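Local coordinates for methionine-binding protein (Coxiella burnetii, PDB 3TQW) that probably captures methionine outside the inner membrane and passes it to an ABC transporter, as a lipoprotein of the NlpA family, at residues P44-A47 with L48-S52; N56-H60 with L61-K65; I93-L96 with T97-K100. One frame throughout, in Å; residues are numbered along the deposited sequence.

Contact 1: residues P44-A47 with L48-S52; sequences PNEA and LADGS
L48 and A49 bind back to P44 and N45 through the helix backbone: L48 N lies 2.9 Å from P44 O, and A49 N is equally close to N45 O. D50 N repeats the step onto E46 O. The tight side of this turn is the one facing the protein. L48 holds CG anti to its backbone N, which sends the isobutyl end toward N56 and I75; its CB, placed by the helix backbone, lies 3.5 Å from P44 O. N45, also buried, spends its amide on neighbours: ND2 bonds to Q59 OE1 and Q67 OE1, and OD1 to N56 ND2.

At G51 the chain leaves helical geometry in a Schellman motif. G51 has positive phi (93°), its N makes a weak bond to L48 O, and S52 N returns to A47 O at 2.8 Å, a bond that is also weak because its N-H...O angle is only 117°. An Asx turn overlaps the motif. With chi1 at 73°, D50 holds its carboxylate back over the helix end, where OD1 takes both S52 N and S52 OG, each at 2.9 Å. The amide meets OD1 nearly along the C-O bond, whereas the hydroxyl comes on the syn side, somewhat out of the carboxylate plane. Gripped twice, OD1 can sit 3.0 Å from A47 O, an acceptor-acceptor approach that the two donors probably offset. S52 CB also rests 3.9 Å from A47 CB.

The solvent side is looser. In the conformer given, one of two, the E46 carboxylate stands nearly perpendicular to that of D50, without a direct bond, and its OE1 bonds to Y73 OH. A water donates to D50 OD2; its link to E46 OE2 is doubtful, being very short and resting on that conformer.

Contact 2: residues N56-H60 with L61-K65; sequences NMFQH and LPYLK. With MET (methionine), chain C.
The bend from strand 55-60 into helix 61-71 forms part of the methionine pocket in this periplasmic-binding-protein fold, with H60 as the N-cap of the helix. H60 ND1 accepts from Y63 N at 3.1 Å, with the donor close to the imidazole plane and an N-H...N angle of 153°. Its chi1 of 46° turns the ring back over the first helical turn, where P62 CD approaches ND1 and Y63 CB lies against CE1. One residue further on, L64 N bonds to H60 O at 3.1 Å, in the carbonyl plane, so the backbone and the side chain of H60 both hold the first turn. Because ND1 acts as acceptor and NE2 bonds to N113 OD1, the geometry is consistent with a proton on NE2.

The same two residues, H60 and Y63, set their rings against the thioether of the ligand. The methionine SD stands 3.4 Å above one face of the H60 imidazole, offset toward the rim, and the methyl CE lies 3.6 Å above one face of the Y63 ring. Y63 reaches it with CG anti to the backbone N. F58 closes on the same methyl and meets Y63 in an offset edge-to-face stack: the F58 edge points at the Y63 face, centroids 6.0 Å apart and planes at 77°. The F58 ring in turn carries Q59 CB over its centre.

From the strand, Q59 reaches across to the helix with its chain extended beyond CG. N45 ND2 bonds to its OE1. That same oxygen lies 3.4 Å from L64 CA and, in the plane of the Y63 ring, meets its edge 3.5 Å from CD1.

Contact 3: residues I93-L96 with T97-K100; sequences ITAL and TQLK
Q98 lays its side chain back along I93 and T94, its CB 3.7 Å from I93 CG2 as the side chains of Q98 and I93 run past each other in opposite directions. With CG anti to the carbonyl carbon (chi1 -61°) and the chain extended beyond it, the amide end arrives over the T94-A95 backbone. There OE1 is held by three donors. T94 N comes nearly straight onto the C=O direction at 2.6 Å, a short bond; A95 N, at 3.0 Å, and T94 OG1, at 3.3 Å, approach from above the amide plane.

These bonds tie Q98 back to the residues just before a single 3-10 turn in the loop between strands 87-89 and 104-108 of the five-stranded sheet. The turn itself is drawn by two i to i+3 backbone bonds, Q98 N to A95 O at 3.1 Å and L99 N to L96 O at 3.2 Å, the latter almost linear at 168°. Toward the protein the contact becomes apolar: the I93 and L99 side chains cross at about a right angle, CD1 of I93 3.7 Å from CD2 of L99. L99 then packs on L126, and L96 on A124 and L188.

How the contacts relate
Contacts 1 and 2 belong to the same half of the protein, about the six-stranded sheet, and touch directly: P44 CB packs 3.4 Å from F58 CE1. Contact 2 is the buried one and lines the ligand site, so its chemistry is rings, thioether and shared amide bonds. Contact 1 is half buried, with apolar and amide groups inward and carboxylates outward. Contact 3 is a surface turn of the other sheet's domain, its centre about 42 Å from that of contact 1 and its nearest atoms about 20 Å from contact 2. In both outer contacts a side-chain oxygen accepts from hydroxyl and backbone N-H, one N-H in contact 1 and two in contact 3, whereas contact 2 uses an imidazole nitrogen at a helix start.

Contact 1: residues P44-A47 with L48-S52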
loop_
_atom_site.group_PDB
_atom_site.type_symbol
_atom_site.label_atom_id
_atom_site.label_comp_id
_atom_site.label_asym_id
_atom_site.label_seq_id
_atom_site.Cartn_x
_atom_site.Cartn_y
_atom_site.Cartn_z
ATOM N N PRO A 44 6.606 -4.700 -10.149
ATOM C CA PRO A 44 6.700 -6.096 -9.682
ATOM C C PRO A 44 5.739 -7.095 -10.362
ATOM O O PRO A 44 6.083 -8.269 -10.455
ATOM C CB PRO A 44 6.393 -5.988 -8.183
ATOM C CG PRO A 44 6.892 -4.607 -7.819
ATOM C CD PRO A 44 6.522 -3.753 -9.023
ATOM N N ASN A 45 4.568 -6.656 -10.813
ATOM C CA ASN A 45 3.660 -7.562 -11.524
ATOM C C ASN A 45 4.168 -7.900 -12.930
ATOM O O ASN A 45 3.926 -8.994 -13.434
ATOM C CB ASN A 45 2.230 -7.011 -11.579
ATOM C CG ASN A 45 1.503 -7.132 -10.253
ATOM O OD1 ASN A 45 1.811 -8.010 -9.436
ATOM N ND2 ASN A 45 0.526 -6.253 -10.031
ATOM N N GLU A 46 4.855 -6.959 -13.571
ATOM C CA GLU A 46 5.474 -7.254 -14.858
ATOM C C GLU A 46 6.602 -8.255 -14.635
ATOM O O GLU A 46 6.762 -9.203 -15.405
ATOM C CB GLU A 46 6.003 -5.983 -15.528
ATOM C CG GLU A 46 6.796 -6.221 -16.814
ATOM C CD GLU A 46 5.932 -6.638 -18.001
ATOM O OE1 GLU A 46 4.691 -6.486 -17.940
ATOM O OE2 GLU A 46 6.500 -7.114 -19.006
ATOM N N ALA A 47 7.368 -8.056 -13.564
ATOM C CA ALA A 47 8.460 -8.976 -13.245
ATOM C C ALA A 47 7.941 -10.385 -12.934
ATOM O O ALA A 47 8.575 -11.382 -13.276
ATOM C CB ALA A 47 9.288 -8.440 -12.082
ATOM N N LEU A 48 6.782 -10.463 -12.292
ATOM C CA LEU A 48 6.162 -11.752 -12.001
ATOM C C LEU A 48 5.642 -12.393 -13.289
ATOM O O LEU A 48 5.848 -13.582 -13.537
ATOM C CB LEU A 48 5.011 -11.565 -11.003
ATOM C CG LEU A 48 4.208 -12.790 -10.572
ATOM C CD1 LEU A 48 5.090 -13.839 -9.887
ATOM C CD2 LEU A 48 3.081 -12.344 -9.644
ATOM N N ALA A 49 4.980 -11.595 -14.117
ATOM C CA ALA A 49 4.434 -12.090 -15.374
ATOM C C ALA A 49 5.521 -12.589 -16.328
ATOM O O ALA A 49 5.323 -13.590 -17.031
ATOM C CB ALA A 49 3.579 -11.019 -16.049
ATOM N N ASP A 50 6.660 -11.898 -16.359
ATOM C CA ASP A 50 7.723 -12.262 -17.299
ATOM C C ASP A 50 8.724 -13.288 -16.756
ATOM O O ASP A 50 9.644 -13.699 -17.468
ATOM C CB ASP A 50 8.427 -11.022 -17.894
ATOM C CG ASP A 50 9.349 -10.306 -16.903
ATOM O OD1 ASP A 50 9.836 -10.931 -15.939
ATOM O OD2 ASP A 50 9.601 -9.096 -17.108
ATOM N N GLY A 51 8.542 -13.702 -15.504
ATOM C CA GLY A 51 9.349 -14.766 -14.925
ATOM C C GLY A 51 10.578 -14.298 -14.166
ATOM O O GLY A 51 11.336 -15.120 -13.643
ATOM N N SER A 52 10.772 -12.982 -14.097
ATOM C CA SER A 52 11.903 -12.385 -13.373
ATOM C C SER A 52 11.868 -12.664 -11.869
ATOM O O SER A 52 12.913 -12.782 -11.225
ATOM C CB SER A 52 11.953 -10.872 -13.606
ATOM O OG SER A 52 12.494 -10.583 -14.876
HETATM O O HOH W 1 8.901 -7.758 -19.414
#

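Contact 2: residues N56-H60 with L61-K65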
loop_
_atom_site.group_PDB
_atom_site.type_symbol
_atom_site.label_atom_id
_atom_site.label_comp_id
_atom_site.label_asym_id
_atom_site.label_seq_id
_atom_site.Cartn_x
_atom_site.Cartn_y
_atom_site.Cartn_z
ATOM N N ASN A 56 5.518 -11.870 -5.639
ATOM C CA ASN A 56 5.776 -10.533 -5.140
ATOM C C ASN A 56 4.899 -10.228 -3.938
ATOM O O ASN A 56 3.867 -10.864 -3.735
ATOM C CB ASN A 56 5.683 -9.458 -6.243
ATOM C CG ASN A 56 4.277 -9.287 -6.813
ATOM O OD1 ASN A 56 3.278 -9.329 -6.091
ATOM N ND2 ASN A 56 4.201 -9.083 -8.129
HETATM N N MSE A 57 5.352 -9.295 -3.111
HETATM C CA MSE A 57 4.600 -8.875 -1.941
HETATM C C MSE A 57 4.709 -7.365 -1.836
HETATM O O MSE A 57 5.686 -6.850 -1.286
HETATM C CB MSE A 57 5.165 -9.512 -0.668
HETATM C CG MSE A 57 4.358 -9.140 0.589
HETATM SE SE MSE A 57 5.438 -9.059 2.228
HETATM C CE MSE A 57 6.557 -7.513 1.776
ATOM N N PHE A 58 3.723 -6.652 -2.368
ATOM C CA PHE A 58 3.793 -5.195 -2.377
ATOM C C PHE A 58 2.447 -4.496 -2.541
ATOM O O PHE A 58 2.362 -3.277 -2.378
ATOM C CB PHE A 58 4.720 -4.722 -3.500
ATOM C CG PHE A 58 4.058 -4.677 -4.848
ATOM C CD1 PHE A 58 3.880 -5.839 -5.586
ATOM C CD2 PHE A 58 3.609 -3.476 -5.378
ATOM C CE1 PHE A 58 3.257 -5.803 -6.828
ATOM C CE2 PHE A 58 2.987 -3.435 -6.620
ATOM C CZ PHE A 58 2.814 -4.598 -7.344
ATOM N N GLN A 59 1.403 -5.249 -2.874
ATOM C CA GLN A 59 0.150 -4.641 -3.315
ATOM C C GLN A 59 -1.079 -5.190 -2.602
ATOM O O GLN A 59 -1.044 -6.283 -2.020
ATOM C CB GLN A 59 -0.026 -4.867 -4.822
ATOM C CG GLN A 59 -0.576 -6.247 -5.150
ATOM C CD GLN A 59 -0.292 -6.666 -6.572
ATOM O OE1 GLN A 59 -0.670 -5.985 -7.523
ATOM N NE2 GLN A 59 0.380 -7.800 -6.728
ATOM N N HIS A 60 -2.175 -4.437 -2.672
ATOM C CA HIS A 60 -3.481 -4.951 -2.261
ATOM C C HIS A 60 -4.280 -5.469 -3.462
ATOM O O HIS A 60 -3.889 -5.270 -4.616
ATOM C CB HIS A 60 -4.278 -3.904 -1.467
ATOM C CG HIS A 60 -4.283 -2.534 -2.078
ATOM N ND1 HIS A 60 -4.828 -2.270 -3.317
ATOM C CD2 HIS A 60 -3.839 -1.345 -1.604
ATOM C CE1 HIS A 60 -4.707 -0.983 -3.586
ATOM N NE2 HIS A 60 -4.108 -0.397 -2.564
ATOM N N LEU A 61 -5.399 -6.126 -3.180
ATOM C CA LEU A 61 -6.203 -6.757 -4.223
ATOM C C LEU A 61 -6.779 -5.771 -5.255
ATOM O O LEU A 61 -6.763 -6.054 -6.452
ATOM C CB LEU A 61 -7.308 -7.611 -3.592
ATOM C CG LEU A 61 -8.021 -8.626 -4.481
ATOM C CD1 LEU A 61 -7.023 -9.420 -5.309
ATOM C CD2 LEU A 61 -8.893 -9.556 -3.638
ATOM N N PRO A 62 -7.290 -4.611 -4.803
ATOM C CA PRO A 62 -7.782 -3.636 -5.786
ATOM C C PRO A 62 -6.690 -3.169 -6.754
ATOM O O PRO A 62 -6.965 -2.979 -7.938
ATOM C CB PRO A 62 -8.258 -2.468 -4.912
ATOM C CG PRO A 62 -8.648 -3.137 -3.611
ATOM C CD PRO A 62 -7.590 -4.195 -3.422
ATOM N N TYR A 63 -5.471 -2.979 -6.264
ATOM C CA TYR A 63 -4.372 -2.637 -7.155
ATOM C C TYR A 63 -4.109 -3.765 -8.160
ATOM O O TYR A 63 -3.921 -3.521 -9.351
ATOM C CB TYR A 63 -3.099 -2.317 -6.369
ATOM C CG TYR A 63 -2.010 -1.743 -7.245
ATOM C CD1 TYR A 63 -1.162 -2.577 -7.967
ATOM C CD2 TYR A 63 -1.844 -0.368 -7.368
ATOM C CE1 TYR A 63 -0.161 -2.053 -8.787
ATOM C CE2 TYR A 63 -0.844 0.168 -8.179
ATOM C CZ TYR A 63 -0.015 -0.681 -8.888
ATOM O OH TYR A 63 0.972 -0.158 -9.699
ATOM N N LEU A 64 -4.098 -5.002 -7.673
ATOM C CA LEU A 64 -3.862 -6.159 -8.534
ATOM C C LEU A 64 -4.929 -6.270 -9.618
ATOM O O LEU A 64 -4.620 -6.446 -10.798
ATOM C CB LEU A 64 -3.836 -7.442 -7.696
ATOM C CG LEU A 64 -3.689 -8.746 -8.474
ATOM C CD1 LEU A 64 -2.472 -8.685 -9.398
ATOM C CD2 LEU A 64 -3.589 -9.939 -7.513
ATOM N N LYS A 65 -6.189 -6.170 -9.208
ATOM C CA LYS A 65 -7.301 -6.224 -10.144
ATOM C C LYS A 65 -7.199 -5.110 -11.177
ATOM O O LYS A 65 -7.459 -5.324 -12.360
ATOM C CB LYS A 65 -8.635 -6.134 -9.397
ATOM C CG LYS A 65 -8.912 -7.333 -8.493
ATOM C CD LYS A 65 -10.196 -7.144 -7.694
ATOM C CE LYS A 65 -10.504 -8.375 -6.843
ATOM N NZ LYS A 65 -11.683 -8.165 -5.952
HETATM N N MET C . 1.787 -1.189 0.578
HETATM C CA MET C . 0.846 -0.306 -0.124
HETATM C C MET C . -0.352 -0.026 0.778
HETATM O O MET C . -0.801 -0.919 1.495
HETATM C CB MET C . 0.390 -0.964 -1.434
HETATM C CG MET C . -0.559 -0.131 -2.302
HETATM S SD MET C . -1.033 -1.001 -3.819
HETATM C CE MET C . 0.556 -1.053 -4.645
HETATM O OXT MET C . -0.895 1.081 0.823
#

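Contact 3: residues I93-L96 with T97-K100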
loop_
_atom_site.group_PDB
_atom_site.type_symbol
_atom_site.label_atom_id
_atom_site.label_comp_id
_atom_site.label_asym_id
_atom_site.label_seq_id
_atom_site.Cartn_x
_atom_site.Cartn_y
_atom_site.Cartn_z
ATOM N N ILE A 93 -0.915 22.014 8.575
ATOM C CA ILE A 93 -2.001 22.021 9.554
ATOM C C ILE A 93 -1.878 20.867 10.548
ATOM O O ILE A 93 -1.322 19.815 10.222
ATOM C CB ILE A 93 -3.395 21.967 8.884
ATOM C CG1 ILE A 93 -3.563 20.675 8.081
ATOM C CG2 ILE A 93 -3.622 23.190 8.000
ATOM C CD1 ILE A 93 -4.929 20.533 7.419
ATOM N N THR A 94 -2.396 21.072 11.757
ATOM C CA THR A 94 -2.402 20.034 12.784
ATOM C C THR A 94 -3.798 19.457 12.966
ATOM O O THR A 94 -3.970 18.414 13.593
ATOM C CB THR A 94 -1.925 20.572 14.147
ATOM O OG1 THR A 94 -2.752 21.674 14.537
ATOM C CG2 THR A 94 -0.479 21.035 14.066
ATOM N N ALA A 95 -4.797 20.147 12.428
ATOM C CA ALA A 95 -6.173 19.674 12.513
ATOM C C ALA A 95 -6.889 19.902 11.192
ATOM O O ALA A 95 -6.640 20.891 10.508
ATOM C CB ALA A 95 -6.908 20.375 13.645
ATOM N N LEU A 96 -7.781 18.987 10.835
ATOM C CA LEU A 96 -8.429 19.039 9.531
ATOM C C LEU A 96 -9.298 20.281 9.345
ATOM O O LEU A 96 -9.443 20.779 8.227
ATOM C CB LEU A 96 -9.241 17.766 9.280
ATOM C CG LEU A 96 -8.422 16.495 9.038
ATOM C CD1 LEU A 96 -9.334 15.278 8.948
ATOM C CD2 LEU A 96 -7.573 16.632 7.775
ATOM N N THR A 97 -9.872 20.786 10.434
ATOM C CA THR A 97 -10.716 21.977 10.351
ATOM C C THR A 97 -9.938 23.216 9.903
ATOM O O THR A 97 -10.528 24.184 9.426
ATOM C CB THR A 97 -11.450 22.270 11.683
ATOM O OG1 THR A 97 -10.505 22.332 12.760
ATOM C CG2 THR A 97 -12.475 21.186 11.976
ATOM N N GLN A 98 -8.617 23.180 10.047
ATOM C CA GLN A 98 -7.776 24.314 9.663
ATOM C C GLN A 98 -7.708 24.550 8.149
ATOM O O GLN A 98 -7.226 25.593 7.705
ATOM C CB GLN A 98 -6.359 24.150 10.219
ATOM C CG GLN A 98 -6.280 24.071 11.736
ATOM C CD GLN A 98 -4.852 23.979 12.239
ATOM O OE1 GLN A 98 -4.114 23.059 11.886
ATOM N NE2 GLN A 98 -4.451 24.942 13.061
ATOM N N LEU A 99 -8.171 23.586 7.358
ATOM C CA LEU A 99 -8.115 23.720 5.902
ATOM C C LEU A 99 -8.847 24.966 5.428
ATOM O O LEU A 99 -9.999 25.188 5.785
ATOM C CB LEU A 99 -8.698 22.489 5.211
ATOM C CG LEU A 99 -7.787 21.265 5.145
ATOM C CD1 LEU A 99 -8.541 20.076 4.590
ATOM C CD2 LEU A 99 -6.548 21.571 4.308
ATOM N N LYS A 100 -8.173 25.775 4.620
ATOM C CA LYS A 100 -8.796 26.952 4.035
ATOM C C LYS A 100 -9.534 26.583 2.755
ATOM O O LYS A 100 -9.316 25.512 2.178
ATOM C CB LYS A 100 -7.744 28.021 3.734
ATOM C CG LYS A 100 -6.978 28.505 4.957
ATOM C CD LYS A 100 -5.758 29.323 4.558
ATOM C CE LYS A 100 -4.938 29.733 5.774
ATOM N NZ LYS A 100 -3.629 30.329 5.383
#